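Local coordinates for protein lectin (PDB 6T1D) that binds galactose-containing sugars such as melibiose through calcium ions, one sugar site lying in each half of the chain, at residues T24-Q29 with A265-N270; A240-Y245 with S258-A263; R59-A64 with W112-I117; S201-T206 with G340-A345. All blocks are in the same frame, centred on the assembly; numbering follows the deposited sequence.

Overall arrangement
Interactions 2 and 4 lie in the second half of this all-beta lectin and interaction 3 in the first, while interaction 1 joins N-terminal residues 24-29 to strand 264-268 of the second. Interaction 2 supplies much of one sugar site: Asp242 and Asp243 hold the calcium ion, and Tyr260 borders the galactose. Interaction 4 adjoins that site, the Trp203 side chain about 9 Å from the galactose; its centre is 13 Å from that of interaction 2, with Trp203 and Trp205 packed against the backbone at Tyr260 and Asp242. Interaction 1 touches interaction 2 where Tyr266 OH lies 2.7 Å from Tyr245 OH, probably a hydrogen bond. Interaction 3, centred 38 Å from interaction 2, lies on the opposite side of the chain's centre from it.

Interaction 1. Residues T24-Q29 with A265-N270; sequences TPRQFQ and AYTIPN. Unlike the reference sequence in segment 24-29: Arg26 (reference Ser).
Two aromatic rings meet the facing strand with their rims: the Phe28 ring takes the methyl CG2 of Thr267 at its edge, CD1 to CG2 3.6 Å, and the Tyr266 ring has the carbonyl oxygen of Arg26 near its plane. Phe28 reaches Thr267 because its CG is anti to the backbone N (chi1 172°), while its CB rests on Ala265 CB at 3.6 Å, where a small methyl suits the close approach. Water 1 lies in the guanidinium plane of Arg26, where the reference sequence has serine, and is hydrogen-bonded to Thr267 OG1 at 2.7 Å and to Gln29 N. The backbones pair antiparallel: Arg26 N gives to Thr267 O (3.3 Å), Thr267 N returns a bond to Arg26 O, and Phe28 N reaches Ala265 O at 2.8 Å. Pro25, with no N-H to pair, lays CD against Asn270 OD1, which is buried without a polar partner in the model. The short N-terminal strand 26-27 is thus the outermost strand of a sheet otherwise built from the second half, bordering strand 264-268, whose other neighbour is strand 232-242.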
loop_
_atom_site.group_PDB
_atom_site.type_symbol
_atom_site.label_atom_id
_atom_site.label_comp_id
_atom_site.label_asym_id
_atom_site.label_seq_id
_atom_site.Cartn_x
_atom_site.Cartn_y
_atom_site.Cartn_z
ATOM N N THR A 24 -11.613 19.172 5.628
ATOM C CA THR A 24 -12.197 17.915 6.080
ATOM C C THR A 24 -13.277 17.469 5.100
ATOM O O THR A 24 -13.683 18.254 4.229
ATOM C CB THR A 24 -12.766 18.095 7.484
ATOM O OG1 THR A 24 -13.705 19.178 7.467
ATOM C CG2 THR A 24 -11.656 18.416 8.468
ATOM N N PRO A 25 -13.732 16.216 5.163
ATOM C CA PRO A 25 -14.798 15.785 4.256
ATOM C C PRO A 25 -16.023 16.677 4.366
ATOM O O PRO A 25 -16.358 17.168 5.444
ATOM C CB PRO A 25 -15.090 14.358 4.717
ATOM C CG PRO A 25 -13.793 13.886 5.212
ATOM C CD PRO A 25 -13.155 15.076 5.891
ATOM N N ARG A 26 -16.670 16.910 3.224
ATOM C CA ARG A 26 -17.792 17.836 3.156
ATOM C C ARG A 26 -18.686 17.472 1.979
ATOM O O ARG A 26 -18.359 16.613 1.156
ATOM C CB ARG A 26 -17.322 19.286 3.061
ATOM C CG ARG A 26 -16.364 19.523 1.939
ATOM C CD ARG A 26 -16.040 20.992 1.792
ATOM N NE ARG A 26 -14.638 21.183 1.437
ATOM C CZ ARG A 26 -14.184 21.242 0.191
ATOM N NH1 ARG A 26 -15.027 21.103 -0.836
ATOM N NH2 ARG A 26 -12.884 21.421 -0.020
ATOM N N GLN A 27 -19.827 18.149 1.917
ATOM C CA GLN A 27 -20.743 17.984 0.802
ATOM C C GLN A 27 -20.111 18.485 -0.492
ATOM O O GLN A 27 -19.436 19.519 -0.515
ATOM C CB GLN A 27 -22.037 18.728 1.115
ATOM C CG GLN A 27 -23.051 18.805 0.019
ATOM C CD GLN A 27 -24.392 19.295 0.533
ATOM O OE1 GLN A 27 -25.275 18.492 0.840
ATOM N NE2 GLN A 27 -24.551 20.616 0.634
ATOM N N PHE A 28 -20.320 17.732 -1.574
ATOM C CA PHE A 28 -19.742 18.083 -2.865
ATOM C C PHE A 28 -20.264 19.426 -3.350
ATOM O O PHE A 28 -21.453 19.725 -3.239
ATOM C CB PHE A 28 -20.055 17.006 -3.907
ATOM C CG PHE A 28 -19.663 17.393 -5.306
ATOM C CD1 PHE A 28 -18.360 17.217 -5.743
ATOM C CD2 PHE A 28 -20.583 17.926 -6.174
ATOM C CE1 PHE A 28 -17.980 17.580 -7.016
ATOM C CE2 PHE A 28 -20.205 18.295 -7.460
ATOM C CZ PHE A 28 -18.895 18.119 -7.871
ATOM N N GLN A 29 -19.359 20.236 -3.890
ATOM C CA GLN A 29 -19.659 21.585 -4.350
ATOM C C GLN A 29 -19.437 21.673 -5.855
ATOM O O GLN A 29 -18.297 21.517 -6.316
ATOM C CB GLN A 29 -18.762 22.562 -3.595
ATOM C CG GLN A 29 -18.862 24.013 -3.956
ATOM C CD GLN A 29 -17.937 24.837 -3.085
ATOM O OE1 GLN A 29 -17.393 24.330 -2.094
ATOM N NE2 GLN A 29 -17.750 26.106 -3.441
ATOM N N ALA A 265 -23.473 13.341 -2.810
ATOM C CA ALA A 265 -22.112 13.460 -3.315
ATOM C C ALA A 265 -21.250 14.236 -2.327
ATOM O O ALA A 265 -21.665 15.297 -1.848
ATOM C CB ALA A 265 -22.100 14.144 -4.688
ATOM N N TYR A 266 -20.046 13.714 -2.036
ATOM C CA TYR A 266 -19.086 14.327 -1.122
ATOM C C TYR A 266 -17.722 14.426 -1.791
ATOM O O TYR A 266 -17.350 13.568 -2.595
ATOM C CB TYR A 266 -18.913 13.502 0.169
ATOM C CG TYR A 266 -20.208 13.073 0.831
ATOM C CD1 TYR A 266 -20.920 11.978 0.374
ATOM C CD2 TYR A 266 -20.706 13.759 1.914
ATOM C CE1 TYR A 266 -22.107 11.589 0.983
ATOM C CE2 TYR A 266 -21.880 13.380 2.524
ATOM C CZ TYR A 266 -22.579 12.304 2.055
ATOM O OH TYR A 266 -23.753 11.942 2.676
ATOM N N THR A 267 -16.950 15.447 -1.414
ATOM C CA THR A 267 -15.535 15.514 -1.756
ATOM C C THR A 267 -14.730 15.283 -0.488
ATOM O O THR A 267 -15.050 15.833 0.571
ATOM C CB THR A 267 -15.116 16.860 -2.394
ATOM O OG1 THR A 267 -15.834 17.941 -1.793
ATOM C CG2 THR A 267 -15.326 16.889 -3.919
ATOM N N ILE A 268 -13.708 14.446 -0.596
ATOM C CA ILE A 268 -12.800 14.157 0.507
ATOM C C ILE A 268 -11.434 14.723 0.138
ATOM O O ILE A 268 -10.725 14.140 -0.697
ATOM C CB ILE A 268 -12.753 12.653 0.803
ATOM C CG1 ILE A 268 -14.116 12.176 1.301
ATOM C CG2 ILE A 268 -11.631 12.296 1.770
ATOM C CD1 ILE A 268 -14.404 10.776 0.910
ATOM N N PRO A 269 -11.046 15.868 0.704
ATOM C CA PRO A 269 -9.827 16.561 0.276
ATOM C C PRO A 269 -8.579 16.214 1.071
ATOM O O PRO A 269 -7.514 16.770 0.782
ATOM C CB PRO A 269 -10.209 18.027 0.497
ATOM C CG PRO A 269 -11.074 17.979 1.721
ATOM C CD PRO A 269 -11.821 16.669 1.671
ATOM N N ASN A 270 -8.672 15.312 2.042
ATOM C CA ASN A 270 -7.530 14.956 2.869
ATOM C C ASN A 270 -7.222 13.463 2.803
ATOM O O ASN A 270 -7.015 12.826 3.842
ATOM C CB ASN A 270 -7.783 15.372 4.315
ATOM C CG ASN A 270 -9.096 14.829 4.846
ATOM O OD1 ASN A 270 -10.031 14.616 4.078
ATOM N ND2 ASN A 270 -9.173 14.593 6.157
HETATM O O HOH W 1 -16.330 20.276 -3.102
#

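Interaction 2. Residues A240-Y245 with S258-A263. With CA (calcium ion), chain T; GLA (alpha-D-galactopyranose), chain H; GLC (alpha-D-glucopyranose), chain B.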
loop_
_atom_site.group_PDB
_atom_site.type_symbol
_atom_site.label_atom_id
_atom_site.label_comp_id
_atom_site.label_asym_id
_atom_site.label_seq_id
_atom_site.Cartn_x
_atom_site.Cartn_y
_atom_site.Cartn_z
ATOM N N ALA A 240 -25.737 6.234 -2.527
ATOM C CA ALA A 240 -27.128 6.153 -2.119
ATOM C C ALA A 240 -27.334 4.773 -1.522
ATOM O O ALA A 240 -26.583 3.838 -1.820
ATOM C CB ALA A 240 -28.082 6.385 -3.293
ATOM N N ALA A 241 -28.355 4.648 -0.675
ATOM C CA ALA A 241 -28.627 3.358 -0.059
ATOM C C ALA A 241 -30.101 3.246 0.316
ATOM O O ALA A 241 -30.760 4.237 0.637
ATOM C CB ALA A 241 -27.739 3.107 1.162
ATOM N N ASP A 242 -30.600 2.014 0.250
ATOM C CA ASP A 242 -31.896 1.582 0.762
ATOM C C ASP A 242 -31.620 0.715 1.986
ATOM O O ASP A 242 -31.215 -0.444 1.844
ATOM C CB ASP A 242 -32.628 0.804 -0.332
ATOM C CG ASP A 242 -33.937 0.167 0.127
ATOM O OD1 ASP A 242 -34.287 0.190 1.329
ATOM O OD2 ASP A 242 -34.624 -0.388 -0.761
ATOM N N ASP A 243 -31.886 1.252 3.179
ATOM C CA ASP A 243 -32.646 2.488 3.345
ATOM C C ASP A 243 -31.848 3.712 3.753
ATOM O O ASP A 243 -32.277 4.834 3.499
ATOM C CB ASP A 243 -33.758 2.263 4.363
ATOM C CG ASP A 243 -34.940 1.589 3.759
ATOM O OD1 ASP A 243 -35.622 2.264 2.964
ATOM O OD2 ASP A 243 -35.163 0.382 4.028
ATOM N N ARG A 244 -30.702 3.526 4.396
ATOM C CA ARG A 244 -29.906 4.690 4.783
ATOM C C ARG A 244 -28.457 4.241 4.968
ATOM O O ARG A 244 -28.148 3.046 4.943
ATOM C CB ARG A 244 -30.495 5.340 6.046
ATOM C CG ARG A 244 -30.422 4.450 7.299
ATOM C CD ARG A 244 -31.032 5.128 8.537
ATOM N NE ARG A 244 -32.485 5.162 8.369
ATOM C CZ ARG A 244 -33.217 6.253 8.158
ATOM N NH1 ARG A 244 -34.535 6.140 8.003
ATOM N NH2 ARG A 244 -32.639 7.451 8.112
ATOM N N TYR A 245 -27.557 5.211 5.094
ATOM C CA TYR A 245 -26.146 4.870 5.187
ATOM C C TYR A 245 -25.403 5.940 5.963
ATOM O O TYR A 245 -25.842 7.087 6.044
ATOM C CB TYR A 245 -25.520 4.742 3.803
ATOM C CG TYR A 245 -25.288 6.092 3.148
ATOM C CD1 TYR A 245 -26.308 6.729 2.464
ATOM C CD2 TYR A 245 -24.052 6.727 3.215
ATOM C CE1 TYR A 245 -26.113 7.956 1.861
ATOM C CE2 TYR A 245 -23.854 7.952 2.618
ATOM C CZ TYR A 245 -24.890 8.563 1.942
ATOM O OH TYR A 245 -24.709 9.791 1.342
ATOM N N SER A 258 -30.397 9.023 3.516
ATOM C CA SER A 258 -31.525 8.129 3.754
ATOM C C SER A 258 -32.511 8.175 2.591
ATOM O O SER A 258 -33.727 8.138 2.789
ATOM C CB SER A 258 -32.232 8.484 5.057
ATOM O OG SER A 258 -32.582 9.857 5.037
ATOM N N SER A 259 -31.997 8.172 1.368
ATOM C CA SER A 259 -32.823 8.117 0.175
ATOM C C SER A 259 -32.172 7.150 -0.784
ATOM O O SER A 259 -30.950 7.173 -0.954
ATOM C CB SER A 259 -32.962 9.468 -0.523
ATOM O OG SER A 259 -33.707 9.327 -1.735
ATOM N N TYR A 260 -32.989 6.302 -1.400
ATOM C CA TYR A 260 -32.542 5.463 -2.496
ATOM C C TYR A 260 -33.035 5.972 -3.837
ATOM O O TYR A 260 -32.917 5.260 -4.839
ATOM C CB TYR A 260 -32.999 4.029 -2.285
ATOM C CG TYR A 260 -34.470 3.882 -1.970
ATOM C CD1 TYR A 260 -35.422 3.867 -2.990
ATOM C CD2 TYR A 260 -34.908 3.716 -0.659
ATOM C CE1 TYR A 260 -36.771 3.705 -2.710
ATOM C CE2 TYR A 260 -36.258 3.546 -0.366
ATOM C CZ TYR A 260 -37.183 3.543 -1.392
ATOM O OH TYR A 260 -38.518 3.394 -1.093
ATOM N N THR A 261 -33.615 7.179 -3.864
ATOM C CA THR A 261 -34.046 7.840 -5.080
ATOM C C THR A 261 -33.318 9.148 -5.317
ATOM O O THR A 261 -33.374 9.671 -6.434
ATOM C CB THR A 261 -35.553 8.136 -5.032
ATOM O OG1 THR A 261 -35.836 8.918 -3.870
ATOM C CG2 THR A 261 -36.339 6.849 -4.917
ATOM N N VAL A 262 -32.628 9.684 -4.312
ATOM C CA VAL A 262 -31.856 10.915 -4.435
ATOM C C VAL A 262 -30.473 10.621 -3.878
ATOM O O VAL A 262 -30.329 10.402 -2.668
ATOM C CB VAL A 262 -32.514 12.082 -3.680
ATOM C CG1 VAL A 262 -31.617 13.308 -3.666
ATOM C CG2 VAL A 262 -33.839 12.420 -4.295
ATOM N N ALA A 263 -29.451 10.659 -4.739
ATOM C CA ALA A 263 -28.095 10.312 -4.330
ATOM C C ALA A 263 -27.346 11.514 -3.770
ATOM O O ALA A 263 -27.621 12.665 -4.118
ATOM C CB ALA A 263 -27.309 9.738 -5.502
HETATM CA CA CA T . -35.428 -1.395 2.366
HETATM C C1 GLA H . -40.240 -0.543 0.599
HETATM C C2 GLA H . -39.266 -0.694 1.769
HETATM C C3 GLA H . -38.057 0.130 1.590
HETATM C C4 GLA H . -37.409 -0.106 0.286
HETATM C C5 GLA H . -38.397 0.030 -0.884
HETATM C C6 GLA H . -37.699 -0.398 -2.166
HETATM O O2 GLA H . -39.932 -0.292 2.985
HETATM O O3 GLA H . -37.085 -0.193 2.683
HETATM O O4 GLA H . -36.844 -1.432 0.274
HETATM O O5 GLA H . -39.586 -0.799 -0.699
HETATM O O6 GLA H . -38.601 -0.303 -3.251
HETATM C C1 GLC B . -43.260 4.289 -1.451
HETATM C C2 GLC B . -44.631 3.929 -0.931
HETATM C C3 GLC B . -44.561 3.146 0.346
HETATM C C4 GLC B . -43.675 1.952 0.224
HETATM C C5 GLC B . -42.299 2.315 -0.299
HETATM C C6 GLC B . -41.538 1.074 -0.544
HETATM O O1 GLC B . -42.674 5.213 -0.593
HETATM O O2 GLC B . -45.376 5.150 -0.688
HETATM O O3 GLC B . -45.894 2.701 0.691
HETATM O O4 GLC B . -43.528 1.336 1.533
HETATM O O5 GLC B . -42.367 3.093 -1.567
HETATM O O6 GLC B . -40.751 0.765 0.598
#
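Asp242 OD1 binds the calcium ion at 2.2 Å, and Asp243 OD2, which also has a hydrogen bond with Gly285 N, joins it on the same metal at 2.5 Å. Galactose O3 and O4 also bind the calcium, so the ion ties the sugar directly to the protein. The two acidic side chains bring negative charge that would balance the metal's. A cis peptide bond precedes Asp243 and probably helps both consecutive carboxylates turn to one ion. The other oxygen of Asp242, OD2, lies 2.7 Å from galactose O4 and takes a hydrogen bond from Trp347 NE1, which helps to orient the carboxylate. Tyr260 comes from the facing loop. One face of its ring has Asp242 OD2 4.1 Å above the plane, offset toward the rim, Asp243 OD1 lies at its edge, and its OH approaches galactose C5 to 3.4 Å. Ser259 OG shapes this loop by accepting from Thr261 N (3.0 Å) and Val262 N, an ST turn and ST motif. The small methyls of Ala240 and Ala263 let the backbones come close, CB to CB 4.1 Å. Asn284, Gly286 and Pro288 complete this calcium-dependent galactose pocket; adjacent aspartates joined by a cis peptide recall PA14-type lectin domains.

Interaction 3. Residues R59-A64 with W112-I117; sequences RKNITA and WNLFAI
Leu114 spreads its branched end over one face of the Arg59 guanidinium, with CD1 3.8 Å above the plane and over its centre. On the same face of the sheet, Asn61 OD1 comes within 3.4 Å of Leu114 CD1, and Thr63 lies alongside Trp112, OG1 to CD1 3.4 Å, pointing the same way. On the face that carries Lys60, Ile62, Asn113 and Phe115, Ile62 CD1 meets Phe115 CE2 at 3.4 Å, the two side chains crossing at a slant. Behind these contacts lie four backbone bonds in two reciprocal pairs, Lys60 with Phe115 and Ile62 with Asn113; Phe115 N to Lys60 O is 2.8 Å and nearly straight at 166°. Outward again, Asp170 forms a salt bridge with Arg59 NE, and the carbonyls of Phe163 and Leu165 accept from NH1, holding the guanidinium flat against Leu114. Asn113 OD1 accepts from Gln109 N and Asn88 ND2. The arrangement is a regular antiparallel pair within a five-stranded beta sheet, and Phe115 packs on Ile134 of strand 129-138 in another sheet, consistent with a beta sandwich.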
loop_
_atom_site.group_PDB
_atom_site.type_symbol
_atom_site.label_atom_id
_atom_site.label_comp_id
_atom_site.label_asym_id
_atom_site.label_seq_id
_atom_site.Cartn_x
_atom_site.Cartn_y
_atom_site.Cartn_z
ATOM N N ARG A 59 -4.495 28.628 -23.231
ATOM C CA ARG A 59 -3.755 28.399 -22.000
ATOM C C ARG A 59 -4.266 29.319 -20.900
ATOM O O ARG A 59 -4.722 30.430 -21.169
ATOM C CB ARG A 59 -2.220 28.617 -22.190
ATOM C CG ARG A 59 -1.523 27.508 -22.972
ATOM C CD ARG A 59 -0.090 27.838 -23.428
ATOM N NE ARG A 59 0.834 28.225 -22.358
ATOM C CZ ARG A 59 1.816 27.459 -21.876
ATOM N NH1 ARG A 59 2.027 26.236 -22.342
ATOM N NH2 ARG A 59 2.605 27.926 -20.920
ATOM N N LYS A 60 -4.090 28.880 -19.652
ATOM C CA LYS A 60 -4.507 29.644 -18.479
ATOM C C LYS A 60 -3.608 29.245 -17.320
ATOM O O LYS A 60 -3.498 28.060 -16.988
ATOM C CB LYS A 60 -5.971 29.367 -18.135
ATOM C CG LYS A 60 -6.426 29.848 -16.760
ATOM C CD LYS A 60 -6.528 31.370 -16.738
ATOM C CE LYS A 60 -7.087 31.888 -15.421
ATOM N NZ LYS A 60 -7.243 33.379 -15.453
ATOM N N ASN A 61 -2.971 30.236 -16.708
ATOM C CA ASN A 61 -2.091 30.031 -15.571
ATOM C C ASN A 61 -2.820 30.434 -14.307
ATOM O O ASN A 61 -3.612 31.380 -14.316
ATOM C CB ASN A 61 -0.817 30.855 -15.724
ATOM C CG ASN A 61 0.077 30.335 -16.822
ATOM O OD1 ASN A 61 0.453 29.158 -16.821
ATOM N ND2 ASN A 61 0.389 31.192 -17.797
ATOM N N ILE A 62 -2.549 29.725 -13.219
ATOM C CA ILE A 62 -3.198 30.007 -11.945
ATOM C C ILE A 62 -2.162 29.937 -10.834
ATOM O O ILE A 62 -1.273 29.079 -10.845
ATOM C CB ILE A 62 -4.391 29.056 -11.701
ATOM C CG1 ILE A 62 -5.653 29.660 -12.330
ATOM C CG2 ILE A 62 -4.597 28.772 -10.215
ATOM C CD1 ILE A 62 -6.726 28.676 -12.566
ATOM N N THR A 63 -2.264 30.872 -9.891
ATOM C CA THR A 63 -1.335 30.989 -8.778
ATOM C C THR A 63 -2.117 30.996 -7.474
ATOM O O THR A 63 -3.131 31.694 -7.356
ATOM C CB THR A 63 -0.503 32.260 -8.892
ATOM O OG1 THR A 63 0.190 32.260 -10.149
ATOM C CG2 THR A 63 0.510 32.307 -7.755
ATOM N N ALA A 64 -1.662 30.208 -6.508
ATOM C CA ALA A 64 -2.352 30.151 -5.231
ATOM C C ALA A 64 -2.227 31.490 -4.506
ATOM O O ALA A 64 -1.162 32.118 -4.531
ATOM C CB ALA A 64 -1.786 29.039 -4.361
ATOM N N TRP A 112 1.566 26.855 -8.498
ATOM C CA TRP A 112 1.362 27.195 -9.896
ATOM C C TRP A 112 0.681 26.035 -10.628
ATOM O O TRP A 112 0.989 24.864 -10.388
ATOM C CB TRP A 112 2.711 27.565 -10.527
ATOM C CG TRP A 112 3.267 28.839 -9.911
ATOM C CD1 TRP A 112 2.877 30.120 -10.189
ATOM C CD2 TRP A 112 4.266 28.945 -8.877
ATOM N NE1 TRP A 112 3.583 31.015 -9.415
ATOM C CE2 TRP A 112 4.439 30.323 -8.601
ATOM C CE3 TRP A 112 5.041 28.015 -8.175
ATOM C CZ2 TRP A 112 5.349 30.791 -7.650
ATOM C CZ3 TRP A 112 5.944 28.482 -7.224
ATOM C CH2 TRP A 112 6.089 29.860 -6.975
ATOM N N ASN A 113 -0.281 26.356 -11.495
ATOM C CA ASN A 113 -0.957 25.342 -12.298
ATOM C C ASN A 113 -1.313 25.905 -13.667
ATOM O O ASN A 113 -1.671 27.079 -13.791
ATOM C CB ASN A 113 -2.210 24.820 -11.602
ATOM C CG ASN A 113 -1.882 24.017 -10.374
ATOM O OD1 ASN A 113 -1.459 22.854 -10.466
ATOM N ND2 ASN A 113 -2.035 24.640 -9.212
ATOM N N LEU A 114 -1.209 25.057 -14.686
ATOM C CA LEU A 114 -1.428 25.440 -16.074
ATOM C C LEU A 114 -2.535 24.598 -16.682
ATOM O O LEU A 114 -2.425 23.369 -16.734
ATOM C CB LEU A 114 -0.155 25.255 -16.895
ATOM C CG LEU A 114 -0.433 25.272 -18.399
ATOM C CD1 LEU A 114 -0.597 26.697 -18.924
ATOM C CD2 LEU A 114 0.661 24.553 -19.122
ATOM N N PHE A 115 -3.586 25.253 -17.160
ATOM C CA PHE A 115 -4.632 24.594 -17.926
ATOM C C PHE A 115 -4.434 24.885 -19.406
ATOM O O PHE A 115 -4.057 26.001 -19.780
ATOM C CB PHE A 115 -6.010 25.055 -17.447
ATOM C CG PHE A 115 -6.228 24.815 -15.980
ATOM C CD1 PHE A 115 -6.636 23.572 -15.527
ATOM C CD2 PHE A 115 -5.969 25.810 -15.050
ATOM C CE1 PHE A 115 -6.795 23.334 -14.177
ATOM C CE2 PHE A 115 -6.128 25.573 -13.697
ATOM C CZ PHE A 115 -6.538 24.337 -13.262
ATOM N N ALA A 116 -4.631 23.864 -20.245
ATOM C CA ALA A 116 -4.477 24.017 -21.692
ATOM C C ALA A 116 -5.524 23.192 -22.426
ATOM O O ALA A 116 -5.727 22.016 -22.108
ATOM C CB ALA A 116 -3.072 23.611 -22.160
ATOM N N ILE A 117 -6.184 23.811 -23.405
ATOM C CA ILE A 117 -7.249 23.194 -24.191
ATOM C C ILE A 117 -6.919 23.397 -25.660
ATOM O O ILE A 117 -6.614 24.519 -26.075
ATOM C CB ILE A 117 -8.625 23.814 -23.878
ATOM C CG1 ILE A 117 -8.928 23.777 -22.391
ATOM C CG2 ILE A 117 -9.732 23.118 -24.654
ATOM C CD1 ILE A 117 -10.256 24.404 -22.071
#

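Interaction 4. Residues S201-T206 with G340-A345; sequences SNWIWT and GAFGVA
Ser201 O accepts from Phe342 N at 2.8 Å and Gly340 O accepts from Trp203 N at 2.7 Å, so the two segments run as a short antiparallel pair that ends in a type II turn from Ala341 to Val344. Gly340 and Gly343 adopt backbone angles at which a CB would be jammed against the preceding carbonyl, so each place requires glycine. Trp203 does most of the side-chain work: its CD1 meets Val344 CG1 at 3.6 Å, and its NE1 lies at the edge of the Phe342 ring, 4.1 Å from CD1 of that phenylalanine. Turned anti to the carbonyl carbon (chi1 -60°), the indole also presents NE1 to water 2 at 3.2 Å. That water accepts from Gly343 N and donates to Val344 O, linking indole and turn. On the sheet face opposite Trp203, Asn202 OD1 sits 3.2 Å from Ala341 CA. Trp347, stacked on Trp203, also gives its NE1 to Asp242 OD2, making Trp203 a second-shell residue of the calcium site. Strand 202-205 borders strand 334-341 at the margin of its sheet, and Ile292 of strand 290-299 packs on Ser201, Trp203 and Phe342.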
loop_
_atom_site.group_PDB
_atom_site.type_symbol
_atom_site.label_atom_id
_atom_site.label_comp_id
_atom_site.label_asym_id
_atom_site.label_seq_id
_atom_site.Cartn_x
_atom_site.Cartn_y
_atom_site.Cartn_z
ATOM N N SER A 201 -22.000 0.914 -11.707
ATOM C CA SER A 201 -21.901 0.535 -10.308
ATOM C C SER A 201 -22.998 -0.464 -9.972
ATOM O O SER A 201 -23.955 -0.647 -10.721
ATOM C CB SER A 201 -21.988 1.760 -9.406
ATOM O OG SER A 201 -20.992 2.706 -9.759
ATOM N N ASN A 202 -22.854 -1.127 -8.833
ATOM C CA ASN A 202 -23.782 -2.187 -8.471
ATOM C C ASN A 202 -24.385 -1.929 -7.106
ATOM O O ASN A 202 -23.709 -1.435 -6.202
ATOM C CB ASN A 202 -23.095 -3.563 -8.468
ATOM C CG ASN A 202 -22.415 -3.881 -9.785
ATOM O OD1 ASN A 202 -23.076 -4.240 -10.762
ATOM N ND2 ASN A 202 -21.095 -3.779 -9.812
ATOM N N TRP A 203 -25.654 -2.267 -6.961
ATOM C CA TRP A 203 -26.242 -2.367 -5.637
ATOM C C TRP A 203 -25.667 -3.591 -4.944
ATOM O O TRP A 203 -25.761 -4.703 -5.474
ATOM C CB TRP A 203 -27.758 -2.486 -5.741
ATOM C CG TRP A 203 -28.421 -1.336 -6.399
ATOM C CD1 TRP A 203 -28.674 -1.187 -7.734
ATOM C CD2 TRP A 203 -28.919 -0.162 -5.762
ATOM N NE1 TRP A 203 -29.309 0.010 -7.964
ATOM C CE2 TRP A 203 -29.470 0.657 -6.768
ATOM C CE3 TRP A 203 -28.960 0.276 -4.436
ATOM C CZ2 TRP A 203 -30.043 1.889 -6.488
ATOM C CZ3 TRP A 203 -29.531 1.494 -4.162
ATOM C CH2 TRP A 203 -30.066 2.291 -5.182
ATOM N N ILE A 204 -25.072 -3.406 -3.770
ATOM C CA ILE A 204 -24.503 -4.533 -3.038
ATOM C C ILE A 204 -25.153 -4.624 -1.668
ATOM O O ILE A 204 -25.757 -3.671 -1.176
ATOM C CB ILE A 204 -22.981 -4.424 -2.880
ATOM C CG1 ILE A 204 -22.643 -3.198 -2.036
ATOM C CG2 ILE A 204 -22.293 -4.385 -4.241
ATOM C CD1 ILE A 204 -21.255 -3.186 -1.532
ATOM N N TRP A 205 -24.987 -5.784 -1.036
ATOM C CA TRP A 205 -25.440 -6.001 0.336
ATOM C C TRP A 205 -24.734 -7.232 0.881
ATOM O O TRP A 205 -23.900 -7.843 0.203
ATOM C CB TRP A 205 -26.953 -6.170 0.410
ATOM C CG TRP A 205 -27.505 -5.856 1.742
ATOM C CD1 TRP A 205 -27.926 -6.743 2.693
ATOM C CD2 TRP A 205 -27.721 -4.551 2.281
ATOM N NE1 TRP A 205 -28.394 -6.061 3.799
ATOM C CE2 TRP A 205 -28.271 -4.715 3.570
ATOM C CE3 TRP A 205 -27.499 -3.261 1.804
ATOM C CZ2 TRP A 205 -28.598 -3.634 4.385
ATOM C CZ3 TRP A 205 -27.821 -2.189 2.613
ATOM C CH2 TRP A 205 -28.365 -2.384 3.892
ATOM N N THR A 206 -25.043 -7.574 2.132
ATOM C CA THR A 206 -24.594 -8.849 2.677
ATOM C C THR A 206 -25.398 -9.994 2.048
ATOM O O THR A 206 -26.424 -9.781 1.391
ATOM C CB THR A 206 -24.713 -8.848 4.201
ATOM O OG1 THR A 206 -25.948 -8.230 4.588
ATOM C CG2 THR A 206 -23.563 -8.073 4.834
ATOM N N GLY A 340 -27.520 -6.198 -7.915
ATOM C CA GLY A 340 -27.779 -5.918 -9.309
ATOM C C GLY A 340 -27.022 -4.693 -9.766
ATOM O O GLY A 340 -26.749 -3.796 -8.956
ATOM N N ALA A 341 -26.644 -4.662 -11.047
ATOM C CA ALA A 341 -26.053 -3.472 -11.639
ATOM C C ALA A 341 -27.048 -2.323 -11.590
ATOM O O ALA A 341 -28.261 -2.531 -11.494
ATOM C CB ALA A 341 -25.651 -3.739 -13.085
ATOM N N PHE A 342 -26.536 -1.093 -11.659
ATOM C CA PHE A 342 -27.443 0.050 -11.638
ATOM C C PHE A 342 -28.447 -0.101 -12.763
ATOM O O PHE A 342 -28.078 -0.430 -13.890
ATOM C CB PHE A 342 -26.683 1.370 -11.759
ATOM C CG PHE A 342 -27.573 2.568 -11.817
ATOM C CD1 PHE A 342 -28.369 2.911 -10.733
ATOM C CD2 PHE A 342 -27.589 3.380 -12.938
ATOM C CE1 PHE A 342 -29.210 4.028 -10.788
ATOM C CE2 PHE A 342 -28.419 4.499 -12.999
ATOM C CZ PHE A 342 -29.230 4.822 -11.920
ATOM N N GLY A 343 -29.722 0.123 -12.450
ATOM C CA GLY A 343 -30.818 -0.138 -13.361
ATOM C C GLY A 343 -31.683 -1.316 -12.961
ATOM O O GLY A 343 -32.823 -1.425 -13.431
ATOM N N VAL A 344 -31.193 -2.170 -12.069
ATOM C CA VAL A 344 -31.969 -3.303 -11.612
ATOM C C VAL A 344 -33.193 -2.826 -10.841
ATOM O O VAL A 344 -33.243 -1.709 -10.314
ATOM C CB VAL A 344 -31.080 -4.210 -10.744
ATOM C CG1 VAL A 344 -30.842 -3.567 -9.393
ATOM C CG2 VAL A 344 -31.709 -5.554 -10.550
ATOM N N ALA A 345 -34.212 -3.671 -10.815
ATOM C CA ALA A 345 -35.397 -3.414 -10.014
ATOM C C ALA A 345 -35.122 -3.720 -8.539
ATOM O O ALA A 345 -34.219 -4.500 -8.212
ATOM C CB ALA A 345 -36.556 -4.258 -10.531
HETATM O O HOH W 2 -31.489 0.158 -10.248
#